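Prolyl endopeptidase (Myxococcus xanthus, PDB 2BKL) probably hydrolyses oligopeptides on the carboxyl side of proline, and more slowly of alanine, as a two-domain serine peptidase of the S9A family. Local coordinates at residues G248-D253 with A496-K501; G454-N459 with G532-L537; V563-F568 with T573-Y578. One frame throughout, in Å; residues are numbered along the deposited sequence.

Interaction 1. Residues G248-D253 with A496-K501. With ZAH (N-[(benzyloxy)carbonyl]-L-alanyl-L-proline), chain C.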
# COMPACT_ATOMS: atom_id res chain seq x y z
N GLY A 248 10.08 3.42 11.22
CA GLY A 248 9.89 3.34 9.79
C GLY A 248 9.82 1.89 9.36
O GLY A 248 9.16 1.06 10.01
N TRP A 249 10.48 1.62 8.24
CA TRP A 249 10.45 0.33 7.58
C TRP A 249 11.81 -0.35 7.64
O TRP A 249 12.07 -1.30 6.91
CB TRP A 249 9.97 0.56 6.12
CG TRP A 249 8.50 0.83 6.04
CD1 TRP A 249 7.53 -0.07 5.68
CD2 TRP A 249 7.79 2.03 6.43
NE1 TRP A 249 6.29 0.50 5.78
CE2 TRP A 249 6.42 1.79 6.23
CE3 TRP A 249 8.17 3.31 6.85
CZ2 TRP A 249 5.44 2.74 6.47
CZ3 TRP A 249 7.16 4.26 7.12
CH2 TRP A 249 5.83 3.96 6.92
N SER A 250 12.72 0.11 8.50
CA SER A 250 14.09 -0.45 8.52
C SER A 250 14.54 -1.04 9.82
O SER A 250 15.48 -1.83 9.83
CB SER A 250 15.10 0.63 8.16
OG SER A 250 14.67 1.27 6.97
N GLU A 251 13.90 -0.67 10.92
CA GLU A 251 14.30 -1.22 12.21
C GLU A 251 13.16 -1.16 13.18
O GLU A 251 12.24 -0.36 13.01
CB GLU A 251 15.59 -0.56 12.74
CG GLU A 251 15.45 0.84 13.25
CD GLU A 251 16.72 1.40 13.89
OE1 GLU A 251 17.86 1.15 13.43
OE2 GLU A 251 16.58 2.14 14.87
N ASN A 252 13.15 -2.06 14.13
CA ASN A 252 12.17 -2.03 15.21
C ASN A 252 12.67 -2.70 16.47
O ASN A 252 13.64 -3.44 16.44
CB ASN A 252 10.83 -2.66 14.78
CG ASN A 252 10.92 -4.16 14.59
OD1 ASN A 252 11.29 -4.61 13.50
ND2 ASN A 252 10.49 -4.93 15.59
N ASP A 253 11.99 -2.39 17.56
CA ASP A 253 12.17 -3.07 18.84
C ASP A 253 11.03 -4.01 19.06
O ASP A 253 9.92 -3.80 18.56
CB ASP A 253 12.16 -2.06 19.97
CG ASP A 253 13.25 -1.02 19.86
OD1 ASP A 253 14.30 -1.31 19.25
OD2 ASP A 253 13.11 0.11 20.37
N ALA A 496 19.38 0.87 -0.56
CA ALA A 496 19.98 1.59 -1.67
C ALA A 496 19.00 2.52 -2.39
O ALA A 496 19.37 3.13 -3.41
CB ALA A 496 20.59 0.62 -2.66
N GLY A 497 17.78 2.68 -1.88
CA GLY A 497 16.82 3.59 -2.46
C GLY A 497 16.10 4.41 -1.43
O GLY A 497 14.95 4.74 -1.62
N ARG A 498 16.76 4.71 -0.33
CA ARG A 498 16.15 5.58 0.69
C ARG A 498 17.19 6.54 1.28
O ARG A 498 18.41 6.44 1.03
CB ARG A 498 15.50 4.72 1.78
CG ARG A 498 16.45 4.02 2.67
CD ARG A 498 15.75 2.97 3.52
NE ARG A 498 16.63 2.48 4.56
CZ ARG A 498 16.75 3.00 5.78
NH1 ARG A 498 16.02 4.02 6.17
NH2 ARG A 498 17.62 2.47 6.62
N LEU A 499 16.71 7.49 2.07
CA LEU A 499 17.57 8.49 2.67
C LEU A 499 18.48 9.17 1.64
O LEU A 499 18.00 9.67 0.64
CB LEU A 499 18.32 7.90 3.88
CG LEU A 499 17.42 7.35 4.97
CD1 LEU A 499 18.21 6.58 6.01
CD2 LEU A 499 16.58 8.46 5.64
N ASP A 500 19.79 9.17 1.86
CA ASP A 500 20.71 9.85 0.97
C ASP A 500 20.82 9.18 -0.40
O ASP A 500 21.35 9.78 -1.33
CB ASP A 500 22.12 9.87 1.59
CG ASP A 500 22.59 8.48 2.01
OD1 ASP A 500 22.01 7.90 2.97
OD2 ASP A 500 23.52 7.85 1.44
N LYS A 501 20.30 7.94 -0.52
CA LYS A 501 20.36 7.18 -1.77
C LYS A 501 19.05 7.19 -2.53
O LYS A 501 18.90 6.45 -3.50
CB LYS A 501 20.74 5.74 -1.50
CG LYS A 501 22.01 5.61 -0.67
CD LYS A 501 23.26 5.76 -1.41
CE LYS A 501 24.34 4.84 -0.79
NZ LYS A 501 24.52 5.05 0.67
C1 ZAH C . 2.25 6.60 -0.01
O2 ZAH C . 3.42 6.08 -0.61
C3 ZAH C . 2.49 7.10 1.43
C4 ZAH C . 3.48 8.27 1.48
C5 ZAH C . 4.86 7.65 1.69
C6 ZAH C . 4.65 6.32 2.36
N7 ZAH C . 3.20 6.14 2.30
C8 ZAH C . 2.59 5.12 2.90
O9 ZAH C . 1.27 5.08 2.85
C10 ZAH C . 3.32 4.17 3.87
C11 ZAH C . 3.94 3.12 2.95
N14 ZAH C . 2.42 3.52 4.78
C15 ZAH C . 1.89 4.17 5.79
O16 ZAH C . 2.22 5.40 6.07
O17 ZAH C . 0.95 3.47 6.62
C18 ZAH C . 0.29 4.30 7.61
C19 ZAH C . -0.89 3.59 8.27
C20 ZAH C . -0.66 2.46 9.06
C21 ZAH C . -1.74 1.79 9.65
C22 ZAH C . -3.04 2.27 9.47
C23 ZAH C . -3.27 3.41 8.69
C24 ZAH C . -2.20 4.07 8.09
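Beside the inhibitor pocket, at the seam between the beta-propeller and the alpha/beta-hydrolase domain, Ser250 lays its hydroxyl on the guanidinium group of Arg498. OG stands 2.9 Å above the plane of that group, over its centre, and 3.0 Å from Arg498 CZ. Because the N-H bonds lie in the guanidinium plane, none is directed at an oxygen placed over the face; Ser250 OG is only 3.2 Å from Arg498 NH1, yet the angle rules out a hydrogen bond. Ser250 CB adds a contact of 3.5 Å to Arg498 NH2. The arginine reaches across with its chain extended from CG to NE, chi2 -168° and chi3 -169°, and its charge is engaged by a salt bridge from NE to Asp495. Ser250 belongs to the turn of a beta-hairpin in a four-stranded antiparallel propeller blade, joining strands 241-247 and 251-257, whereas Arg498 lies in the loop between helices 491-495 and 503-518 of the catalytic domain. Trp249, next to Ser250 in the same turn, reaches the inhibitor: Trp249 CZ2 comes within 3.5 Å of ZAH N14, and the indole also meets Phe456 edge-to-face. Both Trp249 and Ser250 touch His494 on helix 491-495. On the propeller side, Lys274 NZ is hydrogen-bonded to Trp249 O.

Interaction 2. Residues G454-N459 with G532-L537. With ZAH (N-[(benzyloxy)carbonyl]-L-alanyl-L-proline), chain C.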
# COMPACT_ATOMS: atom_id res chain seq x y z
N GLY A 454 9.05 2.39 -5.63
CA GLY A 454 10.44 2.56 -5.24
C GLY A 454 10.61 3.13 -3.85
O GLY A 454 11.02 4.26 -3.68
N GLY A 455 10.29 2.33 -2.86
CA GLY A 455 10.36 2.79 -1.50
C GLY A 455 9.64 1.90 -0.53
O GLY A 455 8.83 1.04 -0.88
N PHE A 456 9.98 2.10 0.74
CA PHE A 456 9.26 1.54 1.87
C PHE A 456 9.24 0.01 1.91
O PHE A 456 8.35 -0.57 2.50
CB PHE A 456 7.85 2.14 1.94
CG PHE A 456 7.86 3.62 2.14
CD1 PHE A 456 7.93 4.50 1.08
CD2 PHE A 456 7.89 4.15 3.46
CE1 PHE A 456 8.02 5.87 1.30
CE2 PHE A 456 7.95 5.51 3.68
CZ PHE A 456 8.01 6.38 2.61
N ASN A 457 10.22 -0.64 1.27
CA ASN A 457 10.30 -2.10 1.26
C ASN A 457 9.12 -2.74 0.54
O ASN A 457 8.87 -3.94 0.69
CB ASN A 457 10.45 -2.62 2.69
CG ASN A 457 11.23 -3.89 2.78
OD1 ASN A 457 12.27 -4.06 2.12
ND2 ASN A 457 10.74 -4.82 3.60
N VAL A 458 8.40 -1.98 -0.28
CA VAL A 458 7.25 -2.45 -1.02
C VAL A 458 7.69 -3.11 -2.30
O VAL A 458 8.53 -2.58 -3.03
CB VAL A 458 6.29 -1.27 -1.32
CG1 VAL A 458 5.16 -1.67 -2.26
CG2 VAL A 458 5.71 -0.75 -0.03
N ASN A 459 7.15 -4.28 -2.58
CA ASN A 459 7.49 -5.01 -3.79
C ASN A 459 6.44 -4.85 -4.87
O ASN A 459 5.24 -4.83 -4.59
CB ASN A 459 7.65 -6.49 -3.49
CG ASN A 459 8.64 -6.71 -2.41
OD1 ASN A 459 9.72 -6.16 -2.46
ND2 ASN A 459 8.25 -7.45 -1.38
N GLY A 532 1.77 6.65 -7.71
CA GLY A 532 0.99 7.27 -6.63
C GLY A 532 1.70 7.33 -5.26
O GLY A 532 2.42 6.34 -4.97
N SER A 533 1.51 8.44 -4.48
CA SER A 533 2.03 8.61 -3.11
C SER A 533 3.59 8.77 -3.11
O SER A 533 4.14 9.91 -3.67
CB SER A 533 1.54 7.43 -2.24
OG SER A 533 1.78 7.69 -0.85
N ASN A 534 4.38 7.82 -2.60
CA ASN A 534 5.80 7.81 -2.91
C ASN A 534 6.04 7.60 -4.42
O ASN A 534 7.07 8.04 -4.93
CB ASN A 534 6.43 6.66 -2.08
CG ASN A 534 7.87 6.44 -2.40
OD1 ASN A 534 8.71 7.25 -2.11
ND2 ASN A 534 8.15 5.31 -3.07
N GLY A 535 5.10 6.96 -5.11
CA GLY A 535 5.18 6.85 -6.57
C GLY A 535 4.85 8.17 -7.27
O GLY A 535 5.22 8.41 -8.41
N GLY A 536 4.06 9.00 -6.59
CA GLY A 536 3.79 10.33 -7.09
C GLY A 536 5.04 11.18 -7.04
O GLY A 536 5.34 11.90 -7.95
N LEU A 537 5.79 11.07 -5.93
CA LEU A 537 7.11 11.67 -5.81
C LEU A 537 8.00 11.18 -6.96
O LEU A 537 8.67 11.97 -7.62
CB LEU A 537 7.72 11.29 -4.45
CG LEU A 537 9.20 11.58 -4.27
CD1 LEU A 537 9.49 13.06 -4.44
CD2 LEU A 537 9.65 11.10 -2.94
C1 ZAH C . 2.25 6.60 -0.01
O2 ZAH C . 3.42 6.08 -0.61
C3 ZAH C . 2.49 7.10 1.43
C4 ZAH C . 3.48 8.27 1.48
C5 ZAH C . 4.86 7.65 1.69
C6 ZAH C . 4.65 6.32 2.36
N7 ZAH C . 3.20 6.14 2.30
C8 ZAH C . 2.59 5.12 2.90
O9 ZAH C . 1.27 5.08 2.85
C10 ZAH C . 3.32 4.17 3.87
C11 ZAH C . 3.94 3.12 2.95
N14 ZAH C . 2.42 3.52 4.78
C15 ZAH C . 1.89 4.17 5.79
O16 ZAH C . 2.22 5.40 6.07
O17 ZAH C . 0.95 3.47 6.62
C18 ZAH C . 0.29 4.30 7.61
C19 ZAH C . -0.89 3.59 8.27
C20 ZAH C . -0.66 2.46 9.06
C21 ZAH C . -1.74 1.79 9.65
C22 ZAH C . -3.04 2.27 9.47
C23 ZAH C . -3.27 3.41 8.69
C24 ZAH C . -2.20 4.07 8.09
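Asn534 and Gly454 share the one hydrogen bond between 454-459 and 532-537: Asn534 ND2 donates to Gly454 O over 3.1 Å, nearly straight. The acceptor lies close to the amide plane of Asn534, but the donor stands 77° out of the carbonyl plane of Gly454, approaching from above rather than within it. Lys502 NZ bonds to both Gly454 O and Asn534 OD1, and OD1 is also held by Tyr578 OH, so each end of the buried amide has a hydrogen-bond partner. With CG anti to the backbone N (chi1 174°), the amide turns toward Gly454. The backbone N of Asn534 donates to ZAH O2 over 2.8 Å. Van der Waals contacts centre on Phe456. Asn534 OD1 lies 3.7 Å from Phe456 CE1 at the ring edge, the ring and amide planes being 80° apart, while one face takes the proline ring of ZAH, with Phe456 CZ 3.4 Å from ZAH C6. The covalent link joins Ser533 OG to ZAH C1 at 1.5 Å, leaving C1 bonded to O2, C3 and OG, much as in a tetrahedral intermediate. Ser533, with positive phi between strand 527-532 and helix 534-545, fits a nucleophile elbow of the GxSxG type; Asn534 N and Tyr453 OH, both bonded to the inhibitor, are consistent with an oxyanion hole of the prolyl oligopeptidase family.

Interaction 3. Residues V563-F568 with T573-Y578. With ZAH (N-[(benzyloxy)carbonyl]-L-alanyl-L-proline), chain C.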
# COMPACT_ATOMS: atom_id res chain seq x y z
N VAL A 563 10.80 19.53 1.05
CA VAL A 563 11.35 20.40 2.07
C VAL A 563 10.34 20.61 3.20
O VAL A 563 10.72 20.86 4.34
CB VAL A 563 11.80 21.74 1.44
CG1 VAL A 563 12.27 22.73 2.50
CG2 VAL A 563 12.90 21.49 0.41
N ARG A 564 9.05 20.51 2.88
CA ARG A 564 8.00 20.77 3.86
C ARG A 564 7.07 19.58 4.16
O ARG A 564 6.16 19.68 4.97
CB ARG A 564 7.15 21.96 3.44
CG ARG A 564 7.91 23.25 3.40
CD ARG A 564 7.14 24.46 2.92
NE ARG A 564 5.95 24.78 3.68
CZ ARG A 564 5.94 25.40 4.87
NH1 ARG A 564 7.07 25.69 5.51
NH2 ARG A 564 4.76 25.71 5.42
N TYR A 565 7.30 18.43 3.55
CA TYR A 565 6.33 17.32 3.69
C TYR A 565 6.09 16.88 5.15
O TYR A 565 5.00 16.44 5.48
CB TYR A 565 6.73 16.11 2.82
CG TYR A 565 7.68 15.19 3.53
CD1 TYR A 565 9.06 15.43 3.52
CD2 TYR A 565 7.22 14.12 4.31
CE1 TYR A 565 9.94 14.60 4.23
CE2 TYR A 565 8.11 13.30 5.03
CZ TYR A 565 9.44 13.54 4.99
OH TYR A 565 10.27 12.75 5.72
N HIS A 566 7.12 16.99 5.97
CA HIS A 566 7.05 16.49 7.34
C HIS A 566 6.10 17.32 8.23
O HIS A 566 5.74 16.88 9.32
CB HIS A 566 8.45 16.47 7.96
CG HIS A 566 9.09 17.82 7.99
ND1 HIS A 566 9.60 18.42 6.86
CD2 HIS A 566 9.22 18.73 8.99
CE1 HIS A 566 10.04 19.63 7.17
NE2 HIS A 566 9.81 19.84 8.45
N LEU A 567 5.67 18.48 7.76
CA LEU A 567 4.82 19.39 8.53
C LEU A 567 3.33 19.08 8.45
O LEU A 567 2.52 19.71 9.15
CB LEU A 567 5.06 20.84 8.08
CG LEU A 567 6.50 21.34 8.19
CD1 LEU A 567 6.66 22.68 7.46
CD2 LEU A 567 6.92 21.47 9.64
N PHE A 568 2.95 18.16 7.58
CA PHE A 568 1.56 17.92 7.27
C PHE A 568 1.17 16.46 7.36
O PHE A 568 1.93 15.57 6.99
CB PHE A 568 1.26 18.36 5.83
CG PHE A 568 1.55 19.82 5.56
CD1 PHE A 568 2.82 20.28 5.24
CD2 PHE A 568 0.51 20.73 5.61
CE1 PHE A 568 3.06 21.62 5.01
CE2 PHE A 568 0.74 22.08 5.36
CZ PHE A 568 2.03 22.51 5.07
N THR A 573 5.94 10.29 10.09
CA THR A 573 6.14 8.85 10.10
C THR A 573 7.04 8.37 8.98
O THR A 573 7.49 7.22 9.04
CB THR A 573 4.81 8.06 10.07
OG1 THR A 573 4.13 8.22 8.82
CG2 THR A 573 3.83 8.49 11.19
N TRP A 574 7.25 9.21 7.96
CA TRP A 574 8.14 8.84 6.84
C TRP A 574 9.53 9.43 6.97
O TRP A 574 10.38 9.16 6.12
CB TRP A 574 7.52 9.21 5.49
CG TRP A 574 6.11 8.72 5.44
CD1 TRP A 574 5.67 7.49 5.80
CD2 TRP A 574 4.97 9.46 5.01
NE1 TRP A 574 4.30 7.42 5.67
CE2 TRP A 574 3.85 8.62 5.19
CE3 TRP A 574 4.79 10.75 4.52
CZ2 TRP A 574 2.56 9.04 4.92
CZ3 TRP A 574 3.46 11.18 4.26
CH2 TRP A 574 2.39 10.31 4.46
N ILE A 575 9.82 10.15 8.05
CA ILE A 575 11.17 10.65 8.24
C ILE A 575 12.25 9.55 8.25
O ILE A 575 13.32 9.75 7.70
CB ILE A 575 11.22 11.56 9.50
CG1 ILE A 575 10.51 12.90 9.18
CG2 ILE A 575 12.66 11.80 9.99
CD1 ILE A 575 10.30 13.83 10.39
N PRO A 576 11.98 8.37 8.82
CA PRO A 576 12.98 7.30 8.74
C PRO A 576 13.33 6.83 7.34
O PRO A 576 14.38 6.19 7.14
CB PRO A 576 12.35 6.17 9.56
CG PRO A 576 11.46 6.90 10.54
CD PRO A 576 10.84 7.99 9.68
N GLU A 577 12.45 7.11 6.37
CA GLU A 577 12.64 6.75 4.97
C GLU A 577 13.28 7.87 4.14
O GLU A 577 14.18 7.63 3.33
CB GLU A 577 11.31 6.32 4.32
CG GLU A 577 11.43 5.73 2.93
CD GLU A 577 11.91 4.28 2.86
OE1 GLU A 577 12.09 3.62 3.90
OE2 GLU A 577 12.07 3.80 1.72
N TYR A 578 12.82 9.11 4.32
CA TYR A 578 13.25 10.22 3.48
C TYR A 578 14.26 11.16 4.15
O TYR A 578 15.01 11.83 3.47
CB TYR A 578 12.06 11.08 3.13
CG TYR A 578 10.98 10.46 2.29
CD1 TYR A 578 11.27 9.87 1.06
CD2 TYR A 578 9.64 10.52 2.68
CE1 TYR A 578 10.26 9.34 0.27
CE2 TYR A 578 8.61 10.01 1.87
CZ TYR A 578 8.93 9.42 0.66
OH TYR A 578 7.91 8.93 -0.12
C1 ZAH C . 2.25 6.60 -0.01
O2 ZAH C . 3.42 6.08 -0.61
C3 ZAH C . 2.49 7.10 1.43
C4 ZAH C . 3.48 8.27 1.48
C5 ZAH C . 4.86 7.65 1.69
C6 ZAH C . 4.65 6.32 2.36
N7 ZAH C . 3.20 6.14 2.30
C8 ZAH C . 2.59 5.12 2.90
O9 ZAH C . 1.27 5.08 2.85
C10 ZAH C . 3.32 4.17 3.87
C11 ZAH C . 3.94 3.12 2.95
N14 ZAH C . 2.42 3.52 4.78
C15 ZAH C . 1.89 4.17 5.79
O16 ZAH C . 2.22 5.40 6.07
O17 ZAH C . 0.95 3.47 6.62
C18 ZAH C . 0.29 4.30 7.61
C19 ZAH C . -0.89 3.59 8.27
C20 ZAH C . -0.66 2.46 9.06
C21 ZAH C . -1.74 1.79 9.65
C22 ZAH C . -3.04 2.27 9.47
C23 ZAH C . -3.27 3.41 8.69
C24 ZAH C . -2.20 4.07 8.09
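Tyr565 and Tyr578 form a T-shaped pair, the edge of Tyr578 directed at the face of Tyr565, with planes at 79° and centroids 5.4 Å apart. At the nearest point Tyr578 CD2 lies 3.8 Å from Tyr565 CZ. Tyr565 takes a chi1 of 86°, which swings its ring toward 573-578 and carries the hydroxyl over the start of the helix: OH is 3.4 Å from Ile575 CA, and it is hydrogen-bonded to Gly579 O. Along one side of the same ring, Tyr565 CD2 approaches the edge of the indole at Trp574 CE3, 4.2 Å away. His566 contributes CB, which packs 4.0 Å from Ile575 CD1. The indole of Trp574 is layered: Thr573 OG1 sits over one face, and ZAH C5 of the inhibitor's proline ring lies 3.7 Å above the other, over its centre. In the ring plane, Trp574 NE1 donates to ZAH O16 over 2.9 Å, a bond that, with the two covered faces, should hold the rotation of the indole. The contact closes a short loop after strand 552-556 against helix 575-578; Tyr565 also touches His623 on helix 622-632, and Tyr578 touches Tyr593 on helix 584-593.

Overall arrangement
From the N terminus, 248-253 comes first, in the propeller, and its partner follows after 242 intervening residues. Before that loop closes, 454-459 leaves the hydrolase sheet after strand 448-451; 496-501 then closes interaction 1, and 532-537 closes interaction 2, so the two loops cross. Interaction 3 follows in series, a tight loop with four residues between its segments. Interaction 1 ties propeller to catalytic domain, interaction 2 joins the loop after strand 448-451 to the turn from strand 527-532 into helix 534-545, and interaction 3 packs within the catalytic domain. All three touch ZAH. Glu577 connects them further: its backbone bonds with Leu499, and its OE2 with Phe456 N.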